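Hypothetical conserved protein (Geobacillus kaustophilus, PDB 2PCS) is of unknown function but belongs to the CoxG family of the Bet v 1-like clan and probably binds a small ligand. Local coordinates at residues V57-E66 against L78-G87. Sequence-based numbering, arbitrary orientation.
Sequences VKGKYDAIIE and LLVNGEGGPG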
ATOM      1  N   VAL A  57       0.110  15.056   7.791  1.00 72.96           N
ATOM      2  CA  VAL A  57      -1.162  14.437   7.405  1.00 72.01           C
ATOM      3  C   VAL A  57      -1.899  13.862   8.603  1.00 71.68           C
ATOM      4  O   VAL A  57      -2.851  13.094   8.437  1.00 70.63           O
ATOM      5  CB  VAL A  57      -0.992  13.273   6.328  1.00 71.30           C
ATOM      6  CG1 VAL A  57      -0.586  13.825   4.970  1.00 69.41           C
ATOM      7  CG2 VAL A  57      -0.104  12.150   6.828  1.00 68.15           C
ATOM      8  N   LYS A  58      -1.428  14.216   9.793  1.00 71.03           N
ATOM      9  CA  LYS A  58      -1.912  13.629  11.022  1.00 72.59           C
ATOM     10  C   LYS A  58      -3.461  13.653  11.081  1.00 72.08           C
ATOM     11  O   LYS A  58      -4.097  14.617  10.674  1.00 71.61           O
ATOM     12  CB  LYS A  58      -1.306  14.400  12.185  1.00 73.44           C
ATOM     13  CG  LYS A  58      -1.339  13.690  13.497  1.00 76.37           C
ATOM     14  CD  LYS A  58      -0.656  14.570  14.523  1.00 83.74           C
ATOM     15  CE  LYS A  58      -0.597  13.862  15.881  1.00 90.20           C
ATOM     16  NZ  LYS A  58      -1.972  13.416  16.355  1.00 91.70           N
ATOM     17  N   GLY A  59      -4.046  12.590  11.593  1.00 71.94           N
ATOM     18  CA  GLY A  59      -5.471  12.384  11.439  1.00 72.77           C
ATOM     19  C   GLY A  59      -5.876  10.920  11.582  1.00 73.51           C
ATOM     20  O   GLY A  59      -5.010   9.999  11.590  1.00 72.32           O
ATOM     21  N   LYS A  60      -7.192  10.744  11.747  1.00 73.27           N
ATOM     22  CA  LYS A  60      -7.846   9.467  11.792  1.00 74.39           C
ATOM     23  C   LYS A  60      -8.666   9.309  10.522  1.00 72.27           C
ATOM     24  O   LYS A  60      -9.366  10.218  10.062  1.00 71.68           O
ATOM     25  CB  LYS A  60      -8.692   9.349  13.048  1.00 75.64           C
ATOM     26  CG  LYS A  60      -7.787   9.209  14.301  1.00 80.43           C
ATOM     27  CD  LYS A  60      -8.528   9.201  15.685  1.00 78.76           C
ATOM     28  CE  LYS A  60      -7.501   9.468  16.834  1.00 84.39           C
ATOM     29  NZ  LYS A  60      -7.966   9.048  18.230  1.00 87.46           N
ATOM     30  N   TYR A  61      -8.515   8.159   9.895  1.00 70.96           N
ATOM     31  CA  TYR A  61      -9.126   7.970   8.596  1.00 69.44           C
ATOM     32  C   TYR A  61      -9.714   6.623   8.610  1.00 69.39           C
ATOM     33  O   TYR A  61      -9.166   5.750   9.243  1.00 69.20           O
ATOM     34  CB  TYR A  61      -8.076   8.024   7.490  1.00 67.68           C
ATOM     35  CG  TYR A  61      -7.288   9.284   7.391  1.00 64.66           C
ATOM     36  CD1 TYR A  61      -7.641  10.237   6.480  1.00 62.11           C
ATOM     37  CD2 TYR A  61      -6.177   9.521   8.226  1.00 64.67           C
ATOM     38  CE1 TYR A  61      -6.905  11.393   6.317  1.00 64.28           C
ATOM     39  CE2 TYR A  61      -5.421  10.700   8.097  1.00 64.59           C
ATOM     40  CZ  TYR A  61      -5.783  11.617   7.110  1.00 66.89           C
ATOM     41  OH  TYR A  61      -5.087  12.805   6.948  1.00 67.81           O
ATOM     42  N   ASP A  62     -10.831   6.472   7.920  1.00 70.79           N
ATOM     43  CA  ASP A  62     -11.368   5.152   7.574  1.00 73.00           C
ATOM     44  C   ASP A  62     -11.158   4.927   6.091  1.00 72.74           C
ATOM     45  O   ASP A  62     -11.318   5.852   5.298  1.00 71.98           O
ATOM     46  CB  ASP A  62     -12.847   5.028   7.948  1.00 73.96           C
ATOM     47  CG  ASP A  62     -13.044   5.010   9.462  1.00 80.39           C
ATOM     48  OD1 ASP A  62     -13.782   5.863   9.990  1.00 88.04           O
ATOM     49  OD2 ASP A  62     -12.403   4.184  10.152  1.00 87.67           O
ATOM     50  N   ALA A  63     -10.775   3.698   5.731  1.00 72.60           N
ATOM     51  CA  ALA A  63     -10.415   3.382   4.365  1.00 72.57           C
ATOM     52  C   ALA A  63     -11.118   2.132   3.981  1.00 72.35           C
ATOM     53  O   ALA A  63     -11.107   1.190   4.747  1.00 72.94           O
ATOM     54  CB  ALA A  63      -8.865   3.164   4.247  1.00 72.29           C
ATOM     55  N   ILE A  64     -11.731   2.127   2.800  1.00 72.74           N
ATOM     56  CA  ILE A  64     -12.160   0.888   2.166  1.00 73.18           C
ATOM     57  C   ILE A  64     -11.067   0.442   1.169  1.00 73.43           C
ATOM     58  O   ILE A  64     -10.670   1.192   0.284  1.00 73.07           O
ATOM     59  CB  ILE A  64     -13.547   0.989   1.430  1.00 73.24           C
ATOM     60  CG1 ILE A  64     -14.687   1.539   2.333  1.00 73.53           C
ATOM     61  CG2 ILE A  64     -13.943  -0.363   0.882  1.00 72.26           C
ATOM     62  CD1 ILE A  64     -14.781   0.901   3.707  1.00 72.13           C
ATOM     63  N   ILE A  65     -10.592  -0.782   1.335  1.00 73.45           N
ATOM     64  CA  ILE A  65      -9.556  -1.336   0.464  1.00 73.39           C
ATOM     65  C   ILE A  65     -10.118  -2.578  -0.185  1.00 72.72           C
ATOM     66  O   ILE A  65     -10.404  -3.543   0.535  1.00 71.84           O
ATOM     67  CB  ILE A  65      -8.295  -1.746   1.294  1.00 73.80           C
ATOM     68  CG1 ILE A  65      -7.824  -0.583   2.166  1.00 71.92           C
ATOM     69  CG2 ILE A  65      -7.169  -2.240   0.384  1.00 73.66           C
ATOM     70  CD1 ILE A  65      -6.782  -0.992   3.188  1.00 74.54           C
ATOM     71  N   GLU A  66     -10.295  -2.531  -1.517  1.00 72.07           N
ATOM     72  CA  GLU A  66     -10.694  -3.688  -2.331  1.00 72.29           C
ATOM     73  C   GLU A  66      -9.553  -4.251  -3.212  1.00 69.98           C
ATOM     74  O   GLU A  66      -8.990  -3.535  -4.022  1.00 67.73           O
ATOM     75  CB  GLU A  66     -11.903  -3.381  -3.209  1.00 72.02           C
ATOM     76  CG  GLU A  66     -12.553  -4.697  -3.708  1.00 76.76           C
ATOM     77  CD  GLU A  66     -13.712  -4.503  -4.690  1.00 77.80           C
ATOM     78  OE1 GLU A  66     -14.274  -5.539  -5.206  1.00 83.65           O
ATOM     79  OE2 GLU A  66     -14.048  -3.315  -4.956  1.00 85.31           O
ATOM     80  N   LEU A  78      -5.607  -2.692  -6.663  1.00 61.03           N
ATOM     81  CA  LEU A  78      -6.174  -2.199  -5.404  1.00 61.02           C
ATOM     82  C   LEU A  78      -7.054  -1.005  -5.654  1.00 60.69           C
ATOM     83  O   LEU A  78      -6.668  -0.124  -6.412  1.00 59.90           O
ATOM     84  CB  LEU A  78      -5.084  -1.774  -4.411  1.00 60.51           C
ATOM     85  CG  LEU A  78      -4.304  -2.818  -3.634  1.00 62.94           C
ATOM     86  CD1 LEU A  78      -3.534  -1.990  -2.596  1.00 64.02           C
ATOM     87  CD2 LEU A  78      -5.124  -3.983  -2.924  1.00 56.80           C
ATOM     88  N   LEU A  79      -8.223  -0.969  -5.020  1.00 61.53           N
ATOM     89  CA  LEU A  79      -9.052   0.252  -5.030  1.00 63.52           C
ATOM     90  C   LEU A  79      -9.138   0.704  -3.605  1.00 63.72           C
ATOM     91  O   LEU A  79      -9.476  -0.103  -2.732  1.00 62.58           O
ATOM     92  CB  LEU A  79     -10.451  -0.017  -5.572  1.00 64.71           C
ATOM     93  CG  LEU A  79     -10.567  -0.800  -6.900  1.00 69.50           C
ATOM     94  CD1 LEU A  79     -12.055  -1.119  -7.201  1.00 71.15           C
ATOM     95  CD2 LEU A  79      -9.946   0.030  -8.066  1.00 70.51           C
ATOM     96  N   VAL A  80      -8.746   1.957  -3.364  1.00 63.94           N
ATOM     97  CA  VAL A  80      -8.773   2.535  -2.026  1.00 65.27           C
ATOM     98  C   VAL A  80      -9.656   3.818  -1.933  1.00 65.96           C
ATOM     99  O   VAL A  80      -9.465   4.761  -2.716  1.00 66.53           O
ATOM    100  CB  VAL A  80      -7.382   2.862  -1.462  1.00 65.16           C
ATOM    101  CG1 VAL A  80      -7.539   3.502  -0.055  1.00 66.84           C
ATOM    102  CG2 VAL A  80      -6.468   1.627  -1.374  1.00 65.61           C
ATOM    103  N   ASN A  81     -10.623   3.800  -0.998  1.00 66.18           N
ATOM    104  CA  ASN A  81     -11.429   4.977  -0.609  1.00 66.94           C
ATOM    105  C   ASN A  81     -11.224   5.275   0.869  1.00 65.88           C
ATOM    106  O   ASN A  81     -11.622   4.496   1.722  1.00 67.01           O
ATOM    107  CB  ASN A  81     -12.904   4.763  -0.910  1.00 67.16           C
ATOM    108  CG  ASN A  81     -13.159   4.514  -2.374  1.00 71.91           C
ATOM    109  OD1 ASN A  81     -13.254   3.365  -2.806  1.00 77.93           O
ATOM    110  ND2 ASN A  81     -13.256   5.589  -3.164  1.00 75.39           N
ATOM    111  N   GLY A  82     -10.529   6.355   1.157  1.00 64.61           N
ATOM    112  CA  GLY A  82     -10.185   6.732   2.521  1.00 64.51           C
ATOM    113  C   GLY A  82     -10.739   8.129   2.836  1.00 64.48           C
ATOM    114  O   GLY A  82     -10.785   9.008   1.973  1.00 64.08           O
ATOM    115  N   GLU A  83     -11.145   8.349   4.077  1.00 64.94           N
ATOM    116  CA  GLU A  83     -11.793   9.620   4.445  1.00 65.70           C
ATOM    117  C   GLU A  83     -11.583   9.897   5.880  1.00 63.58           C
ATOM    118  O   GLU A  83     -11.532   8.985   6.704  1.00 63.94           O
ATOM    119  CB  GLU A  83     -13.295   9.553   4.136  1.00 67.62           C
ATOM    120  CG  GLU A  83     -13.941  10.922   3.997  1.00 73.28           C
ATOM    121  CD  GLU A  83     -14.537  11.436   5.342  1.00 79.59           C
ATOM    122  OE1 GLU A  83     -14.689  10.631   6.307  1.00 78.11           O
ATOM    123  OE2 GLU A  83     -14.845  12.646   5.411  1.00 82.98           O
ATOM    124  N   GLY A  84     -11.388  11.157   6.194  1.00 62.38           N
ATOM    125  CA  GLY A  84     -11.284  11.539   7.575  1.00 62.19           C
ATOM    126  C   GLY A  84     -11.396  13.032   7.756  1.00 63.49           C
ATOM    127  O   GLY A  84     -11.607  13.806   6.804  1.00 64.81           O
ATOM    128  N   GLY A  85     -11.232  13.441   9.005  1.00 64.69           N
ATOM    129  CA  GLY A  85     -11.141  14.844   9.397  1.00 63.40           C
ATOM    130  C   GLY A  85     -10.355  15.667   8.439  1.00 62.94           C
ATOM    131  O   GLY A  85     -10.913  16.605   7.903  1.00 62.76           O
ATOM    132  N   PRO A  86      -9.059  15.304   8.183  1.00 63.36           N
ATOM    133  CA  PRO A  86      -8.200  16.141   7.312  1.00 62.55           C
ATOM    134  C   PRO A  86      -8.508  16.075   5.842  1.00 62.26           C
ATOM    135  O   PRO A  86      -8.024  16.934   5.075  1.00 62.66           O
ATOM    136  CB  PRO A  86      -6.761  15.668   7.614  1.00 63.43           C
ATOM    137  CG  PRO A  86      -6.882  14.684   8.824  1.00 64.39           C
ATOM    138  CD  PRO A  86      -8.316  14.151   8.731  1.00 63.52           C
ATOM    139  N   GLY A  87      -9.336  15.127   5.419  1.00 61.82           N
ATOM    140  CA  GLY A  87      -9.749  15.108   4.009  1.00 62.10           C
ATOM    141  C   GLY A  87      -9.907  13.692   3.481  1.00 62.51           C
ATOM    142  O   GLY A  87     -10.131  12.746   4.239  1.00 62.59           O
TER
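Two arms of an antiparallel beta hairpin pair here in the curved sheet of a Bet v 1-like fold, Ala63 lying across from Gly82. Residues 59-66 and 78-84 run at 169° to each other, their axes approaching to 4.3 Å. Asp62 with Glu83, Ile64 with Asn81 and Glu66 with Leu79 are hydrogen-bonded pairs, each closed by two backbone bonds; the shortest, Ile64 N to Asn81 O, measures 2.6 Å. Between the Asp62-Glu83 and Ile64-Asn81 pairs, the CA-H of Ala63 points at Asn81 O and that of Gly82 at Asp62 O. Ile65, Val80 and Ala63 share one face, where Ile65 CG2 meets Val80 CG2 at 4.3 Å and also reaches Leu78 CD2. On the other face, shared with Asp62, Glu83, Ile64 and Asn81, Glu66 and Leu79 lie side by side: with CG anti to the backbone N (chi1 -163°) and an extended chain, Glu66 brings OE2 to 3.7 Å from Leu79 CD1. Beyond the paired strands, Pro86, in the type I turn from Gly84 to Gly87, comes against the Tyr61 ring from the opposite direction, its CG 3.7 Å from Tyr61 CZ and also against Lys58 O. At the far end of the ring Tyr61 OH donates to Val57 O at 2.7 Å, in the ring plane; the bond ties the phenol oxygen to the backbone while Pro86 packs against the same end of the ring. Leu78 lies near a bound, unidentified ligand. Strand 45-52 flanks 59-66 with backbone bonds to Tyr61, Ala63 and Ile65, while strand 87-99 borders 78-84, Leu78 bonding to Gly93 and Asn81 ND2 to Asn90 OD1.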